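Local coordinates for protein macrophomate synthase intermolecular Diels-Alderase (Macrophoma commelinae, PDB 1IZC) that belongs to the HpcH/HpaI aldolase family of TIM-barrel proteins and holds a magnesium ion together with pyruvic acid, at residues R18-T23 with A161-N166; G45-I50 with A270-F275; I99-K104 with G120-H125; E138-P143 with T173-V178; P182-V187 with H203-G208. The protein carries 1 engineered substitution. All blocks are in the same frame, centred on the assembly; numbering follows the deposited sequence.

How the interactions relate
From the N terminus, residues 18-23, ahead of the barrel, reach forward to loop 161-166 and close the loop of interaction 1. Interaction 2 joins the first barrel strand to the last and spans interactions 3, 4 and 5, but crosses interaction 1. Interaction 3 pairs strands 97-101 and 120-123 within the spans of both interactions 1 and 2. Interaction 4 ties the ends of helices 129-139 and 171-177 and crosses interaction 1, which it touches through S162 and T173. Interaction 5 follows in series, pairing strands 179-184 and 205-207. Interactions 3 and 5 are neighbours in the sheet, joined at I123 and Q183, and share pyruvic acid; I121 packs on M139 of interaction 4.

Interaction 1 (R18-T23 with A161-N166)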
# COMPACT_ATOMS: atom_id res chain seq x y z
N ARG A 18 -30.85 1.38 -4.44
CA ARG A 18 -29.88 1.72 -3.39
C ARG A 18 -30.47 1.74 -1.99
O ARG A 18 -31.68 1.96 -1.81
CB ARG A 18 -29.23 3.08 -3.66
CG ARG A 18 -30.22 4.26 -3.66
CD ARG A 18 -29.46 5.57 -3.46
NE ARG A 18 -29.03 5.71 -2.08
CZ ARG A 18 -28.25 6.69 -1.63
NH1 ARG A 18 -27.81 7.63 -2.47
NH2 ARG A 18 -27.93 6.75 -0.34
N SER A 19 -29.63 1.48 -0.99
CA SER A 19 -30.07 1.50 0.40
C SER A 19 -30.02 2.95 0.90
O SER A 19 -29.64 3.85 0.15
CB SER A 19 -29.15 0.64 1.26
OG SER A 19 -29.69 0.49 2.56
N ALA A 20 -30.41 3.17 2.15
CA ALA A 20 -30.39 4.53 2.70
C ALA A 20 -28.97 5.07 2.72
O ALA A 20 -28.76 6.26 2.57
CB ALA A 20 -30.98 4.53 4.11
N MET A 21 -28.00 4.18 2.95
CA MET A 21 -26.59 4.58 2.96
C MET A 21 -25.84 3.69 1.98
O MET A 21 -26.06 2.47 1.94
CB MET A 21 -26.00 4.44 4.37
CG MET A 21 -26.75 5.27 5.41
SD MET A 21 -25.84 5.45 6.94
CE MET A 21 -25.63 3.74 7.40
N LEU A 22 -24.94 4.28 1.22
CA LEU A 22 -24.22 3.53 0.19
C LEU A 22 -23.15 2.58 0.71
O LEU A 22 -22.49 1.89 -0.08
CB LEU A 22 -23.66 4.50 -0.85
CG LEU A 22 -24.74 5.30 -1.58
CD1 LEU A 22 -24.06 6.27 -2.54
CD2 LEU A 22 -25.69 4.38 -2.34
N THR A 23 -22.99 2.54 2.03
CA THR A 23 -22.06 1.63 2.69
C THR A 23 -22.80 0.31 2.96
O THR A 23 -22.22 -0.65 3.47
CB THR A 23 -21.59 2.19 4.04
OG1 THR A 23 -22.72 2.71 4.75
CG2 THR A 23 -20.56 3.29 3.83
N ALA A 161 -28.76 5.02 8.95
CA ALA A 161 -30.02 5.05 8.22
C ALA A 161 -30.32 3.74 7.51
O ALA A 161 -29.42 3.06 7.05
CB ALA A 161 -30.02 6.20 7.22
N SER A 162 -31.60 3.41 7.43
CA SER A 162 -32.06 2.19 6.78
C SER A 162 -33.38 2.48 6.07
O SER A 162 -34.10 3.40 6.46
CB SER A 162 -32.28 1.08 7.82
OG SER A 162 -32.98 -0.03 7.25
N LEU A 163 -33.70 1.71 5.04
CA LEU A 163 -34.96 1.89 4.33
C LEU A 163 -36.08 1.26 5.14
O LEU A 163 -37.25 1.56 4.92
CB LEU A 163 -34.94 1.19 2.98
CG LEU A 163 -33.96 1.69 1.91
CD1 LEU A 163 -34.07 0.80 0.69
CD2 LEU A 163 -34.29 3.14 1.56
N PHE A 164 -35.70 0.38 6.07
CA PHE A 164 -36.69 -0.33 6.89
C PHE A 164 -36.96 0.34 8.22
O PHE A 164 -36.10 1.00 8.78
CB PHE A 164 -36.22 -1.77 7.11
CG PHE A 164 -36.02 -2.53 5.83
CD1 PHE A 164 -34.85 -2.40 5.10
CD2 PHE A 164 -37.06 -3.30 5.31
CE1 PHE A 164 -34.70 -3.03 3.86
CE2 PHE A 164 -36.93 -3.94 4.07
CZ PHE A 164 -35.75 -3.81 3.35
N PRO A 165 -38.19 0.17 8.75
CA PRO A 165 -38.61 0.75 10.03
C PRO A 165 -37.85 0.17 11.21
O PRO A 165 -37.56 -1.03 11.24
CB PRO A 165 -40.10 0.39 10.11
CG PRO A 165 -40.50 0.09 8.70
CD PRO A 165 -39.29 -0.59 8.12
N ASN A 166 -37.55 1.02 12.19
CA ASN A 166 -36.85 0.61 13.41
C ASN A 166 -35.77 -0.42 13.11
O ASN A 166 -35.73 -1.49 13.71
CB ASN A 166 -37.84 0.02 14.41
CG ASN A 166 -39.05 0.91 14.63
OD1 ASN A 166 -38.92 2.04 15.10
ND2 ASN A 166 -40.23 0.40 14.27
O HOH W 1 -28.66 1.39 4.89
O HOH W 2 -31.99 -0.34 3.74
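A20 sets its methyl group against the backbone of 161-166: its CB lies 3.6 Å from A161 C and 3.7 Å from A161 CB, a close approach that two small alanines allow. M21 runs alongside A161, with its SD 3.6 Å from A161 N; the turn at chi3 (-58°) keeps CE beside the same nitrogen. L163 covers the other flank, its CG near A20 N and its CD1 3.6 Å from R18 O, which leaves A20 N buried without a partner. Polar contact passes through water. S19 OG binds two waters, one donating to A161 O and the other accepting from L163 N. Further out, R18 NE gives a straight bond to S19 O (3.0 Å), L22 CD2 lies over the guanidinium, and NH1 forms a salt bridge with E93 of the second subunit. S162 OG, also bonded to D167, accepts from F164 N: an ST turn in the loop between helices 129-139 and 171-177, packed against the segment preceding the barrel.

Interaction 2 (G45-I50 with A270-F275)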
# COMPACT_ATOMS: atom_id res chain seq x y z
N GLY A 45 -23.97 -6.00 -16.38
CA GLY A 45 -22.86 -5.55 -15.56
C GLY A 45 -21.49 -5.81 -16.14
O GLY A 45 -21.34 -6.17 -17.31
N VAL A 46 -20.47 -5.63 -15.30
CA VAL A 46 -19.09 -5.79 -15.71
C VAL A 46 -18.33 -6.62 -14.69
O VAL A 46 -18.53 -6.47 -13.47
CB VAL A 46 -18.43 -4.39 -15.90
CG1 VAL A 46 -18.43 -3.60 -14.59
CG2 VAL A 46 -17.01 -4.53 -16.44
N ALA A 47 -17.48 -7.52 -15.19
CA ALA A 47 -16.67 -8.39 -14.33
C ALA A 47 -15.39 -7.61 -14.02
O ALA A 47 -14.80 -7.02 -14.91
CB ALA A 47 -16.36 -9.69 -15.04
N HIS A 48 -14.99 -7.63 -12.75
CA HIS A 48 -13.85 -6.86 -12.26
C HIS A 48 -12.83 -7.76 -11.56
O HIS A 48 -13.05 -8.27 -10.45
CB HIS A 48 -14.46 -5.78 -11.33
CG HIS A 48 -13.48 -4.87 -10.65
ND1 HIS A 48 -12.30 -4.45 -11.22
CD2 HIS A 48 -13.60 -4.17 -9.49
CE1 HIS A 48 -11.73 -3.54 -10.45
NE2 HIS A 48 -12.50 -3.35 -9.39
N GLY A 49 -11.70 -7.98 -12.25
CA GLY A 49 -10.63 -8.83 -11.73
C GLY A 49 -9.32 -8.08 -11.52
O GLY A 49 -8.37 -8.66 -10.99
N ILE A 50 -9.26 -6.82 -11.94
CA ILE A 50 -8.04 -6.02 -11.75
C ILE A 50 -8.11 -5.46 -10.33
O ILE A 50 -9.03 -4.70 -10.01
CB ILE A 50 -7.99 -4.84 -12.74
CG1 ILE A 50 -7.88 -5.38 -14.17
CG2 ILE A 50 -6.79 -3.95 -12.42
CD1 ILE A 50 -8.07 -4.30 -15.25
N ALA A 270 -28.93 -11.75 -15.21
CA ALA A 270 -27.79 -10.94 -14.74
C ALA A 270 -26.67 -11.38 -15.64
O ALA A 270 -26.21 -12.52 -15.56
CB ALA A 270 -27.47 -11.24 -13.29
N ILE A 271 -26.22 -10.47 -16.51
CA ILE A 271 -25.18 -10.81 -17.47
C ILE A 271 -24.00 -9.85 -17.42
O ILE A 271 -24.18 -8.64 -17.50
CB ILE A 271 -25.74 -10.76 -18.91
CG1 ILE A 271 -27.02 -11.60 -19.01
CG2 ILE A 271 -24.68 -11.25 -19.90
CD1 ILE A 271 -27.73 -11.47 -20.36
N ALA A 272 -22.79 -10.40 -17.28
CA ALA A 272 -21.59 -9.57 -17.29
C ALA A 272 -21.28 -9.43 -18.78
O ALA A 272 -20.97 -10.42 -19.44
CB ALA A 272 -20.46 -10.29 -16.58
N VAL A 273 -21.39 -8.21 -19.30
CA VAL A 273 -21.18 -7.98 -20.72
C VAL A 273 -19.78 -7.52 -21.12
O VAL A 273 -19.51 -7.31 -22.30
CB VAL A 273 -22.22 -6.98 -21.28
CG1 VAL A 273 -23.64 -7.56 -21.09
CG2 VAL A 273 -22.09 -5.64 -20.60
N GLN A 274 -18.91 -7.37 -20.13
CA GLN A 274 -17.53 -6.96 -20.40
C GLN A 274 -16.72 -7.44 -19.18
O GLN A 274 -17.28 -7.61 -18.09
CB GLN A 274 -17.48 -5.44 -20.57
CG GLN A 274 -16.41 -4.88 -21.51
CD GLN A 274 -16.03 -5.81 -22.65
OE1 GLN A 274 -15.17 -6.67 -22.49
NE2 GLN A 274 -16.67 -5.63 -23.80
N PHE A 275 -15.43 -7.68 -19.38
CA PHE A 275 -14.55 -8.16 -18.32
C PHE A 275 -13.36 -7.21 -18.37
O PHE A 275 -12.78 -7.00 -19.44
CB PHE A 275 -14.18 -9.61 -18.65
CG PHE A 275 -15.36 -10.40 -19.17
CD1 PHE A 275 -15.79 -10.24 -20.49
CD2 PHE A 275 -16.11 -11.19 -18.31
CE1 PHE A 275 -16.97 -10.84 -20.94
CE2 PHE A 275 -17.29 -11.81 -18.75
CZ PHE A 275 -17.72 -11.63 -20.07
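Closure of the TIM barrel happens here, where the first strand, through G45 and A47, pairs in parallel with A272 and F275 of the last. The strand axes approach to 4.6 Å and diverge by 56°. G45 N donates to I271 O at 2.9 Å, V273 N returns a bond to G45 O at 2.9 Å, and A47 N donates to Q274 O at 2.9 Å. Between the G45-A272 and A47-F275 pairs the last strand has two residues, V273 and Q274, where the first has only V46; this is consistent with a beta bulge, and the psi of V273, -1°, breaks the extended chain. Q274 N is left buried with no partner. V273 CG2 comes within 3.4 Å of G45 O, and G45, without a side chain, fits the close pairing with A272. On the outer face V46 CG2, anti to the backbone N, is directed to Q274 O at 3.5 Å. On the inner face the small A47 makes room for a ring: its CB meets F275 CD2 at 3.6 Å. Q274 curls back, its OE1 accepting from F275 N at 3.3 Å, while NE2 reaches S287 of the third subunit. F275 is the N-cap residue of helix 276-295. Strand 43-48 is bonded along its other edge to strand 66-70; V46 packs on L59 of helix 53-61 and V273 on V260 of helix 260-265.

Interaction 3 (I99-K104 with G120-H125). With PYR (pyruvic acid), chain C.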
# COMPACT_ATOMS: atom_id res chain seq x y z
N ILE A 99 -21.68 -7.62 -6.68
CA ILE A 99 -21.75 -9.07 -6.52
C ILE A 99 -20.31 -9.52 -6.36
O ILE A 99 -19.42 -9.06 -7.11
CB ILE A 99 -22.38 -9.74 -7.76
CG1 ILE A 99 -23.83 -9.26 -7.90
CG2 ILE A 99 -22.32 -11.26 -7.63
CD1 ILE A 99 -24.43 -9.55 -9.28
N VAL A 100 -20.06 -10.41 -5.41
CA VAL A 100 -18.70 -10.86 -5.18
C VAL A 100 -18.62 -12.36 -5.23
O VAL A 100 -19.40 -13.05 -4.58
CB VAL A 100 -18.18 -10.40 -3.79
CG1 VAL A 100 -16.75 -10.92 -3.58
CG2 VAL A 100 -18.19 -8.89 -3.70
N ARG A 101 -17.70 -12.87 -6.05
CA ARG A 101 -17.50 -14.32 -6.06
C ARG A 101 -16.36 -14.52 -5.08
O ARG A 101 -15.25 -14.02 -5.27
CB ARG A 101 -17.08 -14.88 -7.41
CG ARG A 101 -16.59 -16.30 -7.17
CD ARG A 101 -16.41 -17.08 -8.39
NE ARG A 101 -15.27 -16.64 -9.19
CZ ARG A 101 -15.01 -17.18 -10.37
NH1 ARG A 101 -15.81 -18.13 -10.83
NH2 ARG A 101 -13.98 -16.76 -11.09
N VAL A 102 -16.63 -15.28 -4.03
CA VAL A 102 -15.66 -15.50 -2.98
C VAL A 102 -14.98 -16.85 -3.06
O VAL A 102 -15.44 -17.74 -3.76
CB VAL A 102 -16.34 -15.42 -1.60
CG1 VAL A 102 -16.98 -14.05 -1.40
CG2 VAL A 102 -17.42 -16.52 -1.48
N PRO A 103 -13.84 -17.00 -2.38
CA PRO A 103 -13.14 -18.29 -2.38
C PRO A 103 -14.12 -19.20 -1.64
O PRO A 103 -14.75 -18.77 -0.67
CB PRO A 103 -11.89 -18.02 -1.55
CG PRO A 103 -11.67 -16.53 -1.69
CD PRO A 103 -13.06 -15.96 -1.66
N LYS A 104 -14.25 -20.46 -2.05
CA LYS A 104 -15.22 -21.35 -1.41
C LYS A 104 -15.17 -21.55 0.11
O LYS A 104 -16.22 -21.75 0.74
CB LYS A 104 -15.19 -22.71 -2.10
CG LYS A 104 -16.41 -23.56 -1.73
CD LYS A 104 -16.35 -24.91 -2.38
CE LYS A 104 -17.71 -25.58 -2.41
NZ LYS A 104 -17.52 -26.98 -2.89
N GLY A 120 -24.65 -9.41 -3.43
CA GLY A 120 -24.73 -10.78 -3.91
C GLY A 120 -23.41 -11.51 -3.71
O GLY A 120 -22.33 -10.94 -3.85
N ILE A 121 -23.51 -12.79 -3.35
CA ILE A 121 -22.33 -13.62 -3.16
C ILE A 121 -22.46 -14.83 -4.07
O ILE A 121 -23.48 -15.53 -4.05
CB ILE A 121 -22.23 -14.11 -1.69
CG1 ILE A 121 -22.09 -12.92 -0.73
CG2 ILE A 121 -21.07 -15.08 -1.54
CD1 ILE A 121 -20.77 -12.13 -0.85
N VAL A 122 -21.44 -15.06 -4.90
CA VAL A 122 -21.41 -16.21 -5.78
C VAL A 122 -20.47 -17.23 -5.13
O VAL A 122 -19.32 -16.91 -4.78
CB VAL A 122 -20.90 -15.84 -7.20
CG1 VAL A 122 -20.70 -17.12 -8.03
CG2 VAL A 122 -21.90 -14.90 -7.88
N ILE A 123 -20.96 -18.45 -4.97
CA ILE A 123 -20.19 -19.52 -4.32
C ILE A 123 -19.65 -20.46 -5.38
O ILE A 123 -20.41 -21.12 -6.09
CB ILE A 123 -21.10 -20.34 -3.39
CG1 ILE A 123 -21.79 -19.42 -2.38
CG2 ILE A 123 -20.27 -21.42 -2.67
CD1 ILE A 123 -23.01 -20.06 -1.73
N PRO A 124 -18.32 -20.53 -5.52
CA PRO A 124 -17.80 -21.44 -6.54
C PRO A 124 -17.81 -22.92 -6.18
O PRO A 124 -17.88 -23.30 -5.01
CB PRO A 124 -16.38 -20.91 -6.78
CG PRO A 124 -15.96 -20.38 -5.44
CD PRO A 124 -17.24 -19.77 -4.85
N HIS A 125 -17.78 -23.74 -7.23
CA HIS A 125 -17.70 -25.19 -7.11
C HIS A 125 -18.74 -25.83 -6.19
O HIS A 125 -18.42 -26.73 -5.43
CB HIS A 125 -16.30 -25.57 -6.61
CG HIS A 125 -15.21 -24.76 -7.24
ND1 HIS A 125 -14.84 -24.91 -8.56
CD2 HIS A 125 -14.49 -23.72 -6.76
CE1 HIS A 125 -13.94 -23.99 -8.87
NE2 HIS A 125 -13.71 -23.26 -7.79
C PYR C . -15.49 -21.09 -14.80
O PYR C . -14.83 -21.97 -14.21
OXT PYR C . -15.77 -21.10 -16.02
CA PYR C . -15.93 -19.98 -13.87
O3 PYR C . -15.66 -19.93 -12.66
CB PYR C . -16.72 -18.93 -14.53
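I99, V100 and R101 pair in parallel register with G120, I121 and V122, at 22° between strand axes, through V100 N to G120 O (2.8 Å), V122 N to V100 O (2.9 Å) and V102 N to V122 O. G120 carries no side chain, and I99 CG1 takes up the space this leaves, while I99 CG2 meets V122 CG2 at 3.7 Å. Just past the strand, V102 and I121 cross at about a right angle, CG2 to CG2. The strands are linked through helix 107-116, the beta-alpha-beta crossover from which a TIM barrel is built. R101 extends with CG anti to its N (chi1 167°), then bends at chi3, bringing NH1 to pyruvic acid O3 at 2.6 Å; D70 and Q183 also grip the guanidinium. P124 packs at the strand end, its CD 2.9 Å from V102 O and CB beside R101 CD. K104 stays extended past P124 O; NZ donates to H125 O at 2.7 Å from 42° above the carbonyl plane and salt-bridges E131.

Interaction 4 (E138-P143 with T173-V178); sequences EMYYGP and TSNNHV
N175 turns its side-chain amide to the backbone of Y141 and uses both ends. OD1 accepts from Y141 N at 3.0 Å on a lone pair, in the carbonyl plane; ND2 donates to Y141 O at 3.1 Å, 45° above that carbonyl's plane. An asparagine suits a backbone offering one donor and one acceptor. OD1 also receives water 3, which donates to M139 O at the end of helix 129-139 as well. Both segments lie where helices run out: Y140 has just left helix 129-139 and V178 leads from helix 171-177 into strand 179-184, so the contact joins parts of the TIM barrel's outer layer. Y140 OH donates to V178 O at 2.7 Å from well above its carbonyl plane; R29 also donates to this oxygen. Water 4 bridges Y141 OH and S174 OG, which also bonds N170 O. S174 CB lies at the edge of the Y141 ring; M139, bent at chi3 (64°), brings CE to V178 CG1 at 3.6 Å.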
# COMPACT_ATOMS: atom_id res chain seq x y z
N GLU A 138 -23.46 -18.11 7.41
CA GLU A 138 -22.53 -16.99 7.55
C GLU A 138 -22.98 -15.68 6.90
O GLU A 138 -22.47 -14.61 7.26
CB GLU A 138 -21.16 -17.38 6.96
CG GLU A 138 -20.47 -18.53 7.68
CD GLU A 138 -20.25 -18.24 9.15
OE1 GLU A 138 -19.79 -17.12 9.48
OE2 GLU A 138 -20.53 -19.13 9.98
N MET A 139 -23.92 -15.77 5.98
CA MET A 139 -24.38 -14.59 5.24
C MET A 139 -25.55 -13.82 5.82
O MET A 139 -25.73 -12.63 5.53
CB MET A 139 -24.76 -15.00 3.82
CG MET A 139 -23.58 -15.26 2.92
SD MET A 139 -24.06 -15.82 1.27
CE MET A 139 -24.97 -14.34 0.67
N TYR A 140 -26.34 -14.48 6.64
CA TYR A 140 -27.52 -13.82 7.18
C TYR A 140 -27.56 -13.86 8.68
O TYR A 140 -27.10 -14.81 9.31
CB TYR A 140 -28.78 -14.47 6.60
CG TYR A 140 -28.86 -14.43 5.09
CD1 TYR A 140 -28.36 -15.47 4.31
CD2 TYR A 140 -29.39 -13.32 4.43
CE1 TYR A 140 -28.39 -15.42 2.91
CE2 TYR A 140 -29.43 -13.25 3.04
CZ TYR A 140 -28.93 -14.30 2.28
OH TYR A 140 -28.96 -14.21 0.91
N TYR A 141 -28.12 -12.80 9.26
CA TYR A 141 -28.26 -12.70 10.71
C TYR A 141 -29.40 -13.60 11.17
O TYR A 141 -30.26 -13.99 10.38
CB TYR A 141 -28.61 -11.27 11.11
CG TYR A 141 -27.55 -10.27 10.74
CD1 TYR A 141 -26.33 -10.26 11.41
CD2 TYR A 141 -27.77 -9.32 9.75
CE1 TYR A 141 -25.35 -9.32 11.10
CE2 TYR A 141 -26.80 -8.38 9.43
CZ TYR A 141 -25.60 -8.39 10.10
OH TYR A 141 -24.66 -7.44 9.80
N GLY A 142 -29.39 -13.95 12.45
CA GLY A 142 -30.47 -14.75 12.98
C GLY A 142 -31.74 -13.94 12.77
O GLY A 142 -31.69 -12.70 12.74
N PRO A 143 -32.90 -14.58 12.65
CA PRO A 143 -33.14 -16.03 12.71
C PRO A 143 -32.76 -16.85 11.48
O PRO A 143 -32.85 -18.07 11.50
CB PRO A 143 -34.64 -16.10 13.00
CG PRO A 143 -35.17 -14.94 12.21
CD PRO A 143 -34.17 -13.84 12.51
N THR A 173 -32.07 -4.66 6.38
CA THR A 173 -31.46 -4.31 5.10
C THR A 173 -30.66 -5.50 4.60
O THR A 173 -30.83 -5.96 3.46
CB THR A 173 -30.52 -3.12 5.25
OG1 THR A 173 -31.27 -1.98 5.66
CG2 THR A 173 -29.80 -2.83 3.93
N SER A 174 -29.79 -6.01 5.47
CA SER A 174 -28.96 -7.13 5.10
C SER A 174 -29.72 -8.40 4.78
O SER A 174 -29.48 -9.06 3.77
CB SER A 174 -27.95 -7.40 6.22
OG SER A 174 -27.06 -6.30 6.35
N ASN A 175 -30.68 -8.76 5.63
CA ASN A 175 -31.39 -10.00 5.37
C ASN A 175 -32.40 -9.94 4.21
O ASN A 175 -32.75 -10.98 3.64
CB ASN A 175 -32.05 -10.49 6.67
CG ASN A 175 -31.04 -11.19 7.61
OD1 ASN A 175 -29.82 -11.19 7.37
ND2 ASN A 175 -31.56 -11.79 8.69
N ASN A 176 -32.83 -8.73 3.84
CA ASN A 176 -33.78 -8.58 2.75
C ASN A 176 -33.14 -8.25 1.40
O ASN A 176 -33.73 -8.50 0.36
CB ASN A 176 -34.79 -7.47 3.06
CG ASN A 176 -35.62 -7.77 4.29
OD1 ASN A 176 -35.91 -8.92 4.59
ND2 ASN A 176 -36.03 -6.72 5.00
N HIS A 177 -31.94 -7.68 1.41
CA HIS A 177 -31.30 -7.27 0.16
C HIS A 177 -30.28 -8.24 -0.43
O HIS A 177 -30.13 -8.32 -1.65
CB HIS A 177 -30.57 -5.93 0.34
CG HIS A 177 -31.48 -4.75 0.47
ND1 HIS A 177 -31.01 -3.46 0.47
CD2 HIS A 177 -32.83 -4.66 0.61
CE1 HIS A 177 -32.02 -2.62 0.60
NE2 HIS A 177 -33.13 -3.32 0.68
N VAL A 178 -29.58 -8.96 0.45
CA VAL A 178 -28.49 -9.85 0.05
C VAL A 178 -28.91 -11.17 -0.58
O VAL A 178 -29.81 -11.85 -0.09
CB VAL A 178 -27.57 -10.12 1.26
CG1 VAL A 178 -26.46 -11.10 0.88
CG2 VAL A 178 -26.96 -8.79 1.75
O HOH W 3 -27.09 -10.31 5.77
O HOH W 4 -25.58 -5.38 8.37

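Interaction 5 (P182-V187 with H203-G208). With MG (magnesium ion), chain B; PYR (pyruvic acid), chain C.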
# COMPACT_ATOMS: atom_id res chain seq x y z
N PRO A 182 -25.27 -19.93 -6.13
CA PRO A 182 -24.34 -21.06 -6.24
C PRO A 182 -23.80 -21.12 -7.66
O PRO A 182 -24.53 -20.82 -8.60
CB PRO A 182 -25.22 -22.28 -5.97
CG PRO A 182 -26.34 -21.73 -5.12
CD PRO A 182 -26.62 -20.40 -5.79
N GLN A 183 -22.54 -21.51 -7.81
CA GLN A 183 -21.97 -21.66 -9.14
C GLN A 183 -21.72 -23.15 -9.35
O GLN A 183 -21.07 -23.81 -8.53
CB GLN A 183 -20.67 -20.85 -9.27
CG GLN A 183 -19.99 -21.06 -10.58
CD GLN A 183 -18.88 -20.06 -10.83
OE1 GLN A 183 -18.28 -19.53 -9.88
NE2 GLN A 183 -18.60 -19.80 -12.09
N ILE A 184 -22.27 -23.67 -10.44
CA ILE A 184 -22.16 -25.09 -10.81
C ILE A 184 -21.06 -25.20 -11.85
O ILE A 184 -21.17 -24.66 -12.96
CB ILE A 184 -23.50 -25.58 -11.42
CG1 ILE A 184 -24.63 -25.38 -10.41
CG2 ILE A 184 -23.40 -27.06 -11.80
CD1 ILE A 184 -24.51 -26.23 -9.16
N GLU A 185 -20.00 -25.93 -11.53
CA GLU A 185 -18.88 -26.01 -12.46
C GLU A 185 -18.08 -27.29 -12.36
O GLU A 185 -16.85 -27.29 -12.53
CB GLU A 185 -17.98 -24.80 -12.26
CG GLU A 185 -17.57 -24.55 -10.83
CD GLU A 185 -16.83 -23.23 -10.70
OE1 GLU A 185 -16.31 -22.78 -11.74
OE2 GLU A 185 -16.77 -22.65 -9.60
N SER A 186 -18.77 -28.38 -12.08
CA SER A 186 -18.11 -29.68 -12.00
C SER A 186 -19.11 -30.74 -12.40
O SER A 186 -20.32 -30.50 -12.41
CB SER A 186 -17.61 -29.96 -10.59
OG SER A 186 -18.68 -30.07 -9.67
N VAL A 187 -18.61 -31.93 -12.73
CA VAL A 187 -19.48 -33.03 -13.11
C VAL A 187 -20.43 -33.37 -11.97
O VAL A 187 -21.63 -33.57 -12.18
CB VAL A 187 -18.65 -34.28 -13.50
CG1 VAL A 187 -19.56 -35.49 -13.67
CG2 VAL A 187 -17.90 -34.00 -14.80
N HIS A 203 -31.05 -17.38 -4.76
CA HIS A 203 -31.63 -16.32 -5.57
C HIS A 203 -31.11 -16.24 -6.99
O HIS A 203 -31.53 -15.38 -7.78
CB HIS A 203 -31.39 -14.98 -4.87
CG HIS A 203 -31.75 -15.01 -3.42
ND1 HIS A 203 -30.80 -15.10 -2.42
CD2 HIS A 203 -32.95 -15.07 -2.80
CE1 HIS A 203 -31.40 -15.22 -1.25
NE2 HIS A 203 -32.71 -15.21 -1.46
N GLY A 204 -30.20 -17.14 -7.32
CA GLY A 204 -29.64 -17.16 -8.66
C GLY A 204 -28.78 -18.39 -8.84
O GLY A 204 -28.45 -19.05 -7.87
N LEU A 205 -28.43 -18.70 -10.08
CA LEU A 205 -27.56 -19.84 -10.38
C LEU A 205 -26.60 -19.44 -11.49
O LEU A 205 -26.99 -18.77 -12.45
CB LEU A 205 -28.37 -21.05 -10.85
CG LEU A 205 -28.96 -21.92 -9.73
CD1 LEU A 205 -29.92 -22.94 -10.33
CD2 LEU A 205 -27.83 -22.61 -8.96
N MET A 206 -25.35 -19.86 -11.36
CA MET A 206 -24.33 -19.54 -12.36
C MET A 206 -23.61 -20.81 -12.77
O MET A 206 -23.45 -21.72 -11.96
CB MET A 206 -23.31 -18.56 -11.77
CG MET A 206 -22.19 -18.14 -12.73
SD MET A 206 -21.06 -17.01 -11.89
CE MET A 206 -21.96 -15.43 -12.07
N PHE A 207 -23.16 -20.87 -14.02
CA PHE A 207 -22.43 -22.04 -14.50
C PHE A 207 -20.98 -21.60 -14.72
O PHE A 207 -20.71 -20.43 -15.00
CB PHE A 207 -23.01 -22.52 -15.84
CG PHE A 207 -22.65 -23.95 -16.18
CD1 PHE A 207 -23.40 -25.01 -15.68
CD2 PHE A 207 -21.57 -24.24 -17.00
CE1 PHE A 207 -23.07 -26.33 -15.99
CE2 PHE A 207 -21.24 -25.56 -17.32
CZ PHE A 207 -21.99 -26.61 -16.81
N GLY A 208 -20.05 -22.54 -14.57
CA GLY A 208 -18.65 -22.25 -14.80
C GLY A 208 -18.23 -23.17 -15.94
O GLY A 208 -17.77 -24.27 -15.68
MG MG B . -14.62 -21.61 -12.08
C PYR C . -15.49 -21.09 -14.80
O PYR C . -14.83 -21.97 -14.21
OXT PYR C . -15.77 -21.10 -16.02
CA PYR C . -15.93 -19.98 -13.87
O3 PYR C . -15.66 -19.93 -12.66
CB PYR C . -16.72 -18.93 -14.53
O HOH W 5 -14.61 -21.09 -9.95
O HOH W 6 -12.80 -20.36 -12.61
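Q183 and I184 pair with M206 and F207 as adjacent parallel strands of the TIM barrel, and their C-terminal ends form part of the metal and ligand site. Three backbone bonds hold the strands: M206 N to P182 O, I184 N to M206 O (2.7 Å) and G208 N to I184 O. Apolar contacts flank them. The P182 ring rests on L205 CD2, with CB 4.0 Å from that methyl, and I184 CG2 approaches F207 CE1. The F207 ring also takes a polar neighbour over one face, I184 O, 3.5 Å above the plane and toward the rim; F239 meets the ring edge-to-face, and Y212 and M236 also lie against it. On the site-facing side M206 SD packs 3.7 Å from Q183 NE2. The extended glutamine (chi1 176°) puts NE2 3.0 Å from pyruvic acid O3, while its OE1 accepts from R101 NH1, which fixes the amide's rotation. G208 has no CB, which leaves room beside it for E185 OE1 and Q183 NE2; its C lies 3.2 Å from pyruvic acid OXT. Magnesium is held by E185 OE1 at 2.1 Å, by D211, by O and O3 of pyruvic acid and by two waters. The other carboxylate oxygen, E185 OE2, accepts a hydrogen bond from H125 N and receives metal-bound water 5 at 2.7 Å.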